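PDB 5DS0: peptidase M42, which probably works as a cobalt-dependent TET aminopeptidase of the M42 family, removing amino acids from the N-termini of peptides inside a twelve-subunit shell. Local coordinates for residues C[178-183]-C[236-241]; C[254-259]-C[320-325]; C[91-96]-C[128-133]. All blocks are in the same frame, centred on the assembly; numbering follows the deposited sequence.

Contact 1: C[178-183]-C[236-241]; sequences AFDDRI and LEVDIA. With CO (cobalt (II) ion), chain T; CO (cobalt (II) ion), chain U.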
loop_
_atom_site.group_PDB
_atom_site.type_symbol
_atom_site.label_atom_id
_atom_site.label_comp_id
_atom_site.label_asym_id
_atom_site.label_seq_id
_atom_site.Cartn_x
_atom_site.Cartn_y
_atom_site.Cartn_z
ATOM N N ALA C 178 40.735 -6.992 -3.965
ATOM C CA ALA C 178 41.072 -8.409 -4.025
ATOM C C ALA C 178 41.731 -8.992 -2.779
ATOM O O ALA C 178 42.275 -10.097 -2.840
ATOM C CB ALA C 178 41.923 -8.684 -5.253
ATOM N N PHE C 179 41.673 -8.297 -1.644
ATOM C CA PHE C 179 42.156 -8.897 -0.407
ATOM C C PHE C 179 41.490 -10.259 -0.222
ATOM O O PHE C 179 42.140 -11.194 0.209
ATOM C CB PHE C 179 41.883 -8.015 0.798
ATOM C CG PHE C 179 42.730 -6.779 0.851
ATOM C CD1 PHE C 179 44.097 -6.848 0.664
ATOM C CD2 PHE C 179 42.165 -5.551 1.129
ATOM C CE1 PHE C 179 44.875 -5.713 0.728
ATOM C CE2 PHE C 179 42.945 -4.413 1.195
ATOM C CZ PHE C 179 44.298 -4.495 0.983
ATOM N N ASP C 180 40.208 -10.350 -0.559
ATOM C CA ASP C 180 39.483 -11.599 -0.572
ATOM C C ASP C 180 39.753 -12.255 -1.906
ATOM O O ASP C 180 39.166 -11.840 -2.902
ATOM C CB ASP C 180 37.991 -11.302 -0.416
ATOM C CG ASP C 180 37.126 -12.538 -0.449
ATOM O OD1 ASP C 180 37.654 -13.670 -0.342
ATOM O OD2 ASP C 180 35.890 -12.368 -0.578
ATOM N N ASP C 181 40.617 -13.271 -1.981
ATOM C CA ASP C 181 41.325 -13.860 -0.846
ATOM C C ASP C 181 42.825 -14.002 -1.153
ATOM O O ASP C 181 43.466 -14.991 -0.802
ATOM C CB ASP C 181 40.699 -15.202 -0.507
ATOM C CG ASP C 181 41.259 -15.834 0.768
ATOM O OD1 ASP C 181 41.832 -15.119 1.618
ATOM O OD2 ASP C 181 41.097 -17.063 0.898
ATOM N N ARG C 182 43.380 -12.985 -1.802
ATOM C CA ARG C 182 44.793 -12.987 -2.138
ATOM C C ARG C 182 45.619 -12.744 -0.896
ATOM O O ARG C 182 46.771 -13.186 -0.827
ATOM C CB ARG C 182 45.098 -11.978 -3.240
ATOM C CG ARG C 182 44.599 -12.481 -4.588
ATOM C CD ARG C 182 44.680 -11.455 -5.703
ATOM N NE ARG C 182 43.788 -11.808 -6.799
ATOM C CZ ARG C 182 43.505 -11.022 -7.836
ATOM N NH1 ARG C 182 44.073 -9.831 -7.960
ATOM N NH2 ARG C 182 42.650 -11.434 -8.767
ATOM N N ILE C 183 45.031 -12.104 0.110
ATOM C CA ILE C 183 45.716 -11.966 1.378
ATOM C C ILE C 183 45.873 -13.335 2.032
ATOM O O ILE C 183 46.892 -13.599 2.663
ATOM C CB ILE C 183 45.027 -10.973 2.337
ATOM C CG1 ILE C 183 45.990 -10.540 3.437
ATOM C CG2 ILE C 183 43.799 -11.583 2.977
ATOM C CD1 ILE C 183 47.185 -9.730 2.942
ATOM N N LEU C 236 42.355 -20.243 4.656
ATOM C CA LEU C 236 42.615 -18.843 4.980
ATOM C C LEU C 236 41.696 -17.976 4.171
ATOM O O LEU C 236 41.622 -18.117 2.961
ATOM C CB LEU C 236 44.048 -18.496 4.660
ATOM C CG LEU C 236 44.991 -19.334 5.508
ATOM C CD1 LEU C 236 46.358 -19.543 4.875
ATOM C CD2 LEU C 236 45.132 -18.688 6.857
ATOM N N GLU C 237 40.965 -17.111 4.847
ATOM C CA GLU C 237 39.963 -16.275 4.211
ATOM C C GLU C 237 40.001 -14.901 4.862
ATOM O O GLU C 237 40.800 -14.652 5.765
ATOM C CB GLU C 237 38.563 -16.877 4.371
ATOM C CG GLU C 237 37.973 -17.554 3.139
ATOM C CD GLU C 237 37.656 -16.650 1.934
ATOM O OE1 GLU C 237 37.837 -15.425 1.971
ATOM O OE2 GLU C 237 37.175 -17.208 0.930
ATOM N N VAL C 238 39.134 -14.020 4.384
ATOM C CA VAL C 238 38.900 -12.767 5.031
ATOM C C VAL C 238 37.648 -12.908 5.889
ATOM O O VAL C 238 36.850 -13.801 5.687
ATOM C CB VAL C 238 38.713 -11.635 4.012
ATOM C CG1 VAL C 238 40.000 -11.395 3.263
ATOM C CG2 VAL C 238 37.579 -11.942 3.055
ATOM N N ASP C 239 37.513 -12.024 6.866
ATOM C CA ASP C 239 36.333 -11.952 7.705
ATOM C C ASP C 239 35.766 -10.569 7.496
ATOM O O ASP C 239 36.526 -9.604 7.328
ATOM C CB ASP C 239 36.718 -12.129 9.182
ATOM C CG ASP C 239 35.778 -13.063 9.938
ATOM O OD1 ASP C 239 34.542 -13.005 9.708
ATOM O OD2 ASP C 239 36.289 -13.848 10.782
ATOM N N ILE C 240 34.446 -10.459 7.467
ATOM C CA ILE C 240 33.824 -9.162 7.374
ATOM C C ILE C 240 34.055 -8.498 8.714
ATOM O O ILE C 240 33.661 -9.029 9.744
ATOM C CB ILE C 240 32.322 -9.250 7.084
ATOM C CG1 ILE C 240 32.048 -9.856 5.696
ATOM C CG2 ILE C 240 31.705 -7.863 7.161
ATOM C CD1 ILE C 240 31.530 -11.287 5.723
ATOM N N ALA C 241 34.713 -7.345 8.705
ATOM C CA ALA C 241 35.069 -6.669 9.940
ATOM C C ALA C 241 33.989 -5.685 10.332
ATOM O O ALA C 241 33.675 -4.759 9.564
ATOM C CB ALA C 241 36.387 -5.951 9.786
HETATM CO CO CO T . 36.631 -15.380 -0.180
HETATM CO CO CO U . 34.572 -13.552 -1.163
#
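Leu236 brings its backbone carbonyl up to the carboxylate of Asp181. OD1 of Asp181 lies 3.3 Å from Leu236 O, an approach of two acceptors and not a bond. The other oxygen, OD2, is modelled too close to that carbonyl to be relied on. Asp181 OD2 also accepts the backbone N-H of His66.

Glu237 points its CB away from the helix, but its chain bends back at chi2 (-66°) and returns the carboxylate to the metal side. Both oxygens hold the first cobalt, OE2 at 2.2 Å and OE1 at 2.5 Å. Asp180 meets the same ion through OD1 at 2.0 Å, while its OD2 binds the second cobalt at 1.9 Å. One carboxylate thus bridges the two metals. The Asp180 and Glu237 carboxylate planes are turned 63° apart round their shared ion. Those of Asp181 and Glu237 are instead nearly parallel and stacked. Glu237 OE1 also takes the backbone N-H of Val238 on its anti lone pair, which helps fix the rotation of the group.

Val238 sits behind the metal ligands. Its CG2 lies 3.6 Å from Asp180 CB, and its CG1 packs 3.8 Å from Ile183 CG2, closing the gap between strand 232-240 and the start of helix 179-197. His66 joins the first cobalt, and Glu215 and His325 the second. A bridging aspartate followed by a cis peptide bond, here between Asp180 and Asp181, is the hallmark of the two-metal centre of M42 aminopeptidases and their relatives.

Contact 2: C[254-259]-C[320-325]; sequences TKMGKG and PTRHIH. With CO (cobalt (II) ion), chain U.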
loop_
_atom_site.group_PDB
_atom_site.type_symbol
_atom_site.label_atom_id
_atom_site.label_comp_id
_atom_site.label_asym_id
_atom_site.label_seq_id
_atom_site.Cartn_x
_atom_site.Cartn_y
_atom_site.Cartn_z
ATOM N N THR C 254 34.413 -9.621 14.456
ATOM C CA THR C 254 35.832 -9.296 14.314
ATOM C C THR C 254 36.084 -7.820 14.095
ATOM O O THR C 254 35.266 -7.121 13.511
ATOM C CB THR C 254 36.503 -10.072 13.178
ATOM O OG1 THR C 254 35.795 -9.860 11.959
ATOM C CG2 THR C 254 36.513 -11.543 13.485
ATOM N N LYS C 255 37.229 -7.368 14.597
ATOM C CA LYS C 255 37.673 -5.994 14.462
ATOM C C LYS C 255 39.047 -5.953 13.825
ATOM O O LYS C 255 39.918 -6.762 14.145
ATOM C CB LYS C 255 37.719 -5.327 15.836
ATOM C CG LYS C 255 36.375 -5.302 16.547
ATOM C CD LYS C 255 36.393 -4.446 17.798
ATOM C CE LYS C 255 34.994 -4.166 18.327
ATOM N NZ LYS C 255 34.192 -3.249 17.466
HETATM N N MSE C 256 39.248 -5.013 12.921
HETATM C CA MSE C 256 40.525 -4.889 12.246
HETATM C C MSE C 256 41.525 -4.434 13.266
HETATM O O MSE C 256 41.298 -3.463 13.992
HETATM C CB MSE C 256 40.408 -3.890 11.109
HETATM C CG MSE C 256 41.688 -3.792 10.305
HETATM SE SE MSE C 256 41.556 -2.324 9.001
HETATM C CE MSE C 256 41.736 -0.738 10.152
ATOM N N GLY C 257 42.638 -5.153 13.346
ATOM C CA GLY C 257 43.729 -4.807 14.261
ATOM C C GLY C 257 43.764 -5.568 15.570
ATOM O O GLY C 257 44.727 -5.462 16.307
ATOM N N LYS C 258 42.732 -6.355 15.846
ATOM C CA LYS C 258 42.637 -7.136 17.078
ATOM C C LYS C 258 42.990 -8.607 16.860
ATOM O O LYS C 258 42.734 -9.444 17.717
ATOM C CB LYS C 258 41.230 -7.018 17.650
ATOM C CG LYS C 258 40.895 -5.628 18.142
ATOM C CD LYS C 258 41.463 -5.408 19.531
ATOM C CE LYS C 258 41.995 -3.992 19.703
ATOM N NZ LYS C 258 42.636 -3.856 21.039
ATOM N N GLY C 259 43.586 -8.916 15.715
ATOM C CA GLY C 259 44.178 -10.238 15.482
ATOM C C GLY C 259 43.412 -11.068 14.481
ATOM O O GLY C 259 42.289 -10.743 14.146
ATOM N N PRO C 320 40.591 -10.060 9.416
ATOM C CA PRO C 320 39.492 -9.106 9.337
ATOM C C PRO C 320 39.791 -8.026 8.322
ATOM O O PRO C 320 40.874 -7.429 8.358
ATOM C CB PRO C 320 39.420 -8.522 10.744
ATOM C CG PRO C 320 40.068 -9.537 11.617
ATOM C CD PRO C 320 41.119 -10.193 10.782
ATOM N N THR C 321 38.832 -7.817 7.423
ATOM C CA THR C 321 38.968 -6.923 6.279
ATOM C C THR C 321 37.702 -6.086 6.177
ATOM O O THR C 321 36.617 -6.605 6.333
ATOM C CB THR C 321 39.128 -7.729 4.981
ATOM O OG1 THR C 321 40.268 -8.597 5.101
ATOM C CG2 THR C 321 39.303 -6.823 3.780
ATOM N N ARG C 322 37.852 -4.789 5.950
ATOM C CA ARG C 322 36.720 -3.897 5.794
ATOM C C ARG C 322 36.407 -3.731 4.317
ATOM O O ARG C 322 37.310 -3.608 3.501
ATOM C CB ARG C 322 37.031 -2.537 6.393
ATOM C CG ARG C 322 37.377 -2.563 7.876
ATOM C CD ARG C 322 37.604 -1.147 8.383
ATOM N NE ARG C 322 37.884 -1.047 9.820
ATOM C CZ ARG C 322 38.209 0.091 10.442
ATOM N NH1 ARG C 322 38.295 1.232 9.767
ATOM N NH2 ARG C 322 38.459 0.102 11.743
ATOM N N HIS C 323 35.130 -3.766 3.976
ATOM C CA HIS C 323 34.651 -3.520 2.622
ATOM C C HIS C 323 35.117 -4.534 1.567
ATOM O O HIS C 323 35.624 -4.159 0.495
ATOM C CB HIS C 323 35.005 -2.093 2.194
ATOM C CG HIS C 323 34.911 -1.097 3.305
ATOM N ND1 HIS C 323 33.739 -0.839 3.976
ATOM C CD2 HIS C 323 35.853 -0.304 3.872
ATOM C CE1 HIS C 323 33.963 0.062 4.914
ATOM N NE2 HIS C 323 35.236 0.409 4.868
ATOM N N ILE C 324 34.923 -5.812 1.855
ATOM C CA ILE C 324 35.213 -6.841 0.863
ATOM C C ILE C 324 34.133 -6.843 -0.224
ATOM O O ILE C 324 33.125 -6.167 -0.087
ATOM C CB ILE C 324 35.319 -8.236 1.483
ATOM C CG1 ILE C 324 34.006 -8.634 2.147
ATOM C CG2 ILE C 324 36.448 -8.270 2.491
ATOM C CD1 ILE C 324 33.904 -10.120 2.440
ATOM N N HIS C 325 34.375 -7.587 -1.309
ATOM C CA HIS C 325 33.463 -7.641 -2.440
ATOM C C HIS C 325 33.082 -6.227 -2.912
ATOM O O HIS C 325 31.928 -5.943 -3.235
ATOM C CB HIS C 325 32.214 -8.455 -2.082
ATOM C CG HIS C 325 32.460 -9.931 -1.982
ATOM N ND1 HIS C 325 31.531 -10.861 -2.393
ATOM C CD2 HIS C 325 33.526 -10.639 -1.528
ATOM C CE1 HIS C 325 32.008 -12.076 -2.190
ATOM N NE2 HIS C 325 33.222 -11.969 -1.682
HETATM CO CO CO U . 34.572 -13.552 -1.163
#
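Pro320 and Arg322, on strand 314-322 of the large mixed sheet, receive a loop that makes a type II beta turn from Lys255 to Lys258. No hydrogen bond joins the two segments. The contact is made by a proline ring on one side and a selenomethionine on the other.

The Pro320 ring fits into the bend of the loop. Its CG lies 3.6 Å from Gly259 O and 3.8 Å from Lys255 O, so this one ring atom meets two backbone carbonyls. Thr254 comes across the ring at about a right angle, with its CB 3.9 Å from Pro320 CG.

Met256, modelled as selenomethionine, reaches along the strand to Arg322. Its CG is anti to the backbone N (chi1 -176°), and the chain stays extended until it bends at chi3. That bend sets CE over the centre of one guanidinium face, 3.6 Å from Arg322 CZ. The arginine chain runs extended from CG to NE and crosses the Met256 chain nearly square.

The next shell holds both partners. Asp243 binds Arg322 NH2 and also the N-H of Met256, while Asp139 of the second subunit pairs with Arg322 NH1. Gln291 donates to the carbonyls of Lys255 and Gly259, and Asp335 accepts the N-H groups of Gly257 and Gly259. A leucine in place of Arg322 would probably leave both aspartates without their cationic mate and Met256 CE without the flat face beneath it.

Gly257 takes the third place of the turn with phi 98°, where a side chain would run into the carbonyl of Met256. Beyond the strand the chain curls toward the two-metal site, where His325 NE2 binds a cobalt ion at 2.1 Å.

Contact 3: C[91-96]-C[128-133]; sequences WWSQVL and KKIVEA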
loop_
_atom_site.group_PDB
_atom_site.type_symbol
_atom_site.label_atom_id
_atom_site.label_comp_id
_atom_site.label_asym_id
_atom_site.label_seq_id
_atom_site.Cartn_x
_atom_site.Cartn_y
_atom_site.Cartn_z
ATOM N N TRP C 91 28.055 -9.340 -5.658
ATOM C CA TRP C 91 28.241 -7.897 -5.538
ATOM C C TRP C 91 26.987 -7.257 -4.971
ATOM O O TRP C 91 25.897 -7.651 -5.303
ATOM C CB TRP C 91 28.458 -7.270 -6.918
ATOM C CG TRP C 91 29.794 -7.439 -7.508
ATOM C CD1 TRP C 91 30.197 -8.422 -8.350
ATOM C CD2 TRP C 91 30.908 -6.568 -7.347
ATOM N NE1 TRP C 91 31.508 -8.231 -8.709
ATOM C CE2 TRP C 91 31.967 -7.096 -8.100
ATOM C CE3 TRP C 91 31.117 -5.393 -6.633
ATOM C CZ2 TRP C 91 33.217 -6.490 -8.156
ATOM C CZ3 TRP C 91 32.355 -4.793 -6.700
ATOM C CH2 TRP C 91 33.387 -5.341 -7.450
ATOM N N TRP C 92 27.150 -6.239 -4.146
ATOM C CA TRP C 92 26.036 -5.380 -3.772
ATOM C C TRP C 92 25.895 -4.280 -4.819
ATOM O O TRP C 92 26.869 -3.574 -5.105
ATOM C CB TRP C 92 26.309 -4.762 -2.404
ATOM C CG TRP C 92 25.166 -4.003 -1.816
ATOM C CD1 TRP C 92 23.862 -4.132 -2.121
ATOM C CD2 TRP C 92 25.248 -3.025 -0.782
ATOM N NE1 TRP C 92 23.108 -3.279 -1.354
ATOM C CE2 TRP C 92 23.943 -2.587 -0.521
ATOM C CE3 TRP C 92 26.302 -2.475 -0.054
ATOM C CZ2 TRP C 92 23.658 -1.623 0.435
ATOM C CZ3 TRP C 92 26.019 -1.527 0.897
ATOM C CH2 TRP C 92 24.709 -1.107 1.136
ATOM N N SER C 93 24.707 -4.109 -5.388
ATOM C CA SER C 93 24.550 -3.173 -6.499
ATOM C C SER C 93 24.914 -1.739 -6.081
ATOM O O SER C 93 25.458 -0.966 -6.876
ATOM C CB SER C 93 23.138 -3.220 -7.057
ATOM O OG SER C 93 22.235 -2.582 -6.168
ATOM N N GLN C 94 24.685 -1.407 -4.819
ATOM C CA GLN C 94 24.880 -0.029 -4.366
ATOM C C GLN C 94 26.335 0.482 -4.317
ATOM O O GLN C 94 26.557 1.693 -4.223
ATOM C CB GLN C 94 24.201 0.158 -3.029
ATOM C CG GLN C 94 22.715 -0.168 -3.107
ATOM C CD GLN C 94 21.882 0.624 -2.107
ATOM O OE1 GLN C 94 22.085 1.831 -1.937
ATOM N NE2 GLN C 94 20.954 -0.046 -1.438
ATOM N N VAL C 95 27.303 -0.431 -4.423
ATOM C CA VAL C 95 28.725 -0.050 -4.531
ATOM C C VAL C 95 29.271 0.010 -5.969
ATOM O O VAL C 95 30.455 0.227 -6.149
ATOM C CB VAL C 95 29.654 -0.987 -3.725
ATOM C CG1 VAL C 95 29.284 -0.993 -2.261
ATOM C CG2 VAL C 95 29.637 -2.415 -4.279
ATOM N N LEU C 96 28.417 -0.168 -6.974
ATOM C CA LEU C 96 28.863 -0.285 -8.350
ATOM C C LEU C 96 28.872 1.014 -9.145
ATOM O O LEU C 96 29.841 1.300 -9.829
ATOM C CB LEU C 96 28.002 -1.301 -9.090
ATOM C CG LEU C 96 28.103 -2.758 -8.643
ATOM C CD1 LEU C 96 27.103 -3.610 -9.416
ATOM C CD2 LEU C 96 29.516 -3.293 -8.834
ATOM N N LYS C 128 13.991 7.705 -6.876
ATOM C CA LYS C 128 14.173 7.144 -5.525
ATOM C C LYS C 128 14.394 5.633 -5.540
ATOM O O LYS C 128 14.711 5.054 -4.509
ATOM C CB LYS C 128 12.973 7.408 -4.626
ATOM C CG LYS C 128 12.325 8.791 -4.729
ATOM C CD LYS C 128 13.009 9.737 -3.785
ATOM C CE LYS C 128 12.518 11.157 -3.884
ATOM N NZ LYS C 128 13.586 12.192 -3.789
ATOM N N LYS C 129 14.185 4.993 -6.689
ATOM C CA LYS C 129 14.400 3.554 -6.820
ATOM C C LYS C 129 15.871 3.207 -6.960
ATOM O O LYS C 129 16.601 3.889 -7.652
ATOM C CB LYS C 129 13.664 3.001 -8.041
ATOM C CG LYS C 129 12.547 2.045 -7.686
ATOM C CD LYS C 129 11.488 1.982 -8.765
ATOM C CE LYS C 129 10.515 0.843 -8.456
ATOM N NZ LYS C 129 9.352 0.766 -9.368
ATOM N N ILE C 130 16.293 2.125 -6.315
ATOM C CA ILE C 130 17.661 1.621 -6.457
ATOM C C ILE C 130 17.880 1.204 -7.889
ATOM O O ILE C 130 16.976 0.651 -8.502
ATOM C CB ILE C 130 17.897 0.445 -5.495
ATOM C CG1 ILE C 130 19.346 0.109 -5.122
ATOM C CG2 ILE C 130 17.259 -0.826 -6.002
ATOM C CD1 ILE C 130 19.343 -0.794 -3.887
ATOM N N VAL C 131 19.049 1.500 -8.431
ATOM C CA VAL C 131 19.393 1.020 -9.758
ATOM C C VAL C 131 19.939 -0.405 -9.641
ATOM O O VAL C 131 20.931 -0.641 -8.946
ATOM C CB VAL C 131 20.432 1.922 -10.437
ATOM C CG1 VAL C 131 20.756 1.411 -11.835
ATOM C CG2 VAL C 131 19.929 3.353 -10.504
ATOM N N GLU C 132 19.266 -1.350 -10.295
ATOM C CA GLU C 132 19.697 -2.737 -10.269
ATOM C C GLU C 132 20.854 -2.918 -11.251
ATOM O O GLU C 132 20.951 -2.205 -12.237
ATOM C CB GLU C 132 18.549 -3.686 -10.653
ATOM C CG GLU C 132 17.303 -3.685 -9.759
ATOM C CD GLU C 132 17.537 -4.161 -8.315
ATOM O OE1 GLU C 132 18.643 -4.658 -7.996
ATOM O OE2 GLU C 132 16.592 -4.038 -7.485
ATOM N N ALA C 133 21.711 -3.894 -10.982
ATOM C CA ALA C 133 22.860 -4.165 -11.824
ATOM C C ALA C 133 22.474 -4.573 -13.251
ATOM O O ALA C 133 23.197 -4.292 -14.195
ATOM C CB ALA C 133 23.728 -5.231 -11.179
#
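Ser93 and Ile130 bury the most surface here, with Ala133 next. They join two loops of the six-stranded beta-barrel domain. Ser93 starts a short 3-10 turn, 93-95, between strands 82-88 and 100-105. Ile130 and Ala133 belong to the chain that leads into strand 137-139.

Ser93 points its CB at the opposite loop. Its OG, at chi1 74°, is turned to the Val131 carbonyl and stands 3.6 Å from Val131 O, without forming a hydrogen bond. The same hydroxyl lies 4.1 Å from Ile130 CG1. Behind it, Ser93 CB faces the backbone N of Ala133. The serine therefore touches mostly backbone.

Ile130 carries its long branch across the side chain of Gln94 at about a right angle. CG1 is anti to the backbone N (chi1 -159°), which sends CD1 to the glutamine. CD1 lies beside the amide on its NE2 side and also touches Gln94 CD and, at 3.5 Å, Gln94 CG.

The polar end of Gln94 is engaged elsewhere. Its NE2 donates to Lys129 O of the second subunit, and its OE1 accepts the N-H of Val131 of that subunit; the same two bonds recur in reverse. Ile130 also packs on Ile130 of the second subunit, so these loops form part of a reciprocal interface, consistent with the dimers from which TET shells are built.

Nearer the backbone, Gln94 lays CB over the centre of the Trp92 ring, 3.7 Å above the plane. Ala133 finishes the contact. Its CB meets one methyl of Leu96, CD1, at 4.1 Å, while the other methyl, CD2, rests over the rim of the Trp91 ring.

How the contacts relate
Along the chain the segments of contact 3 come first, then those of contact 1, then those of contact 2. Contacts 1 and 2 have centres 8 Å apart and share the large mixed sheet, where strands 232-240 and 314-322 are parallel neighbours. They also share the second cobalt, bound by Asp180 from one and His325 from the other. Contact 3 lies in the barrel domain, with its centre about 23 Å from that of contact 1 and about 24 Å from that of contact 2. It still meets contact 2, where Trp91 packs on His325 O. Contacts 2 and 3 both reach the second subunit, so the segment that carries the cobalt ligand His325 also takes part in subunit pairing.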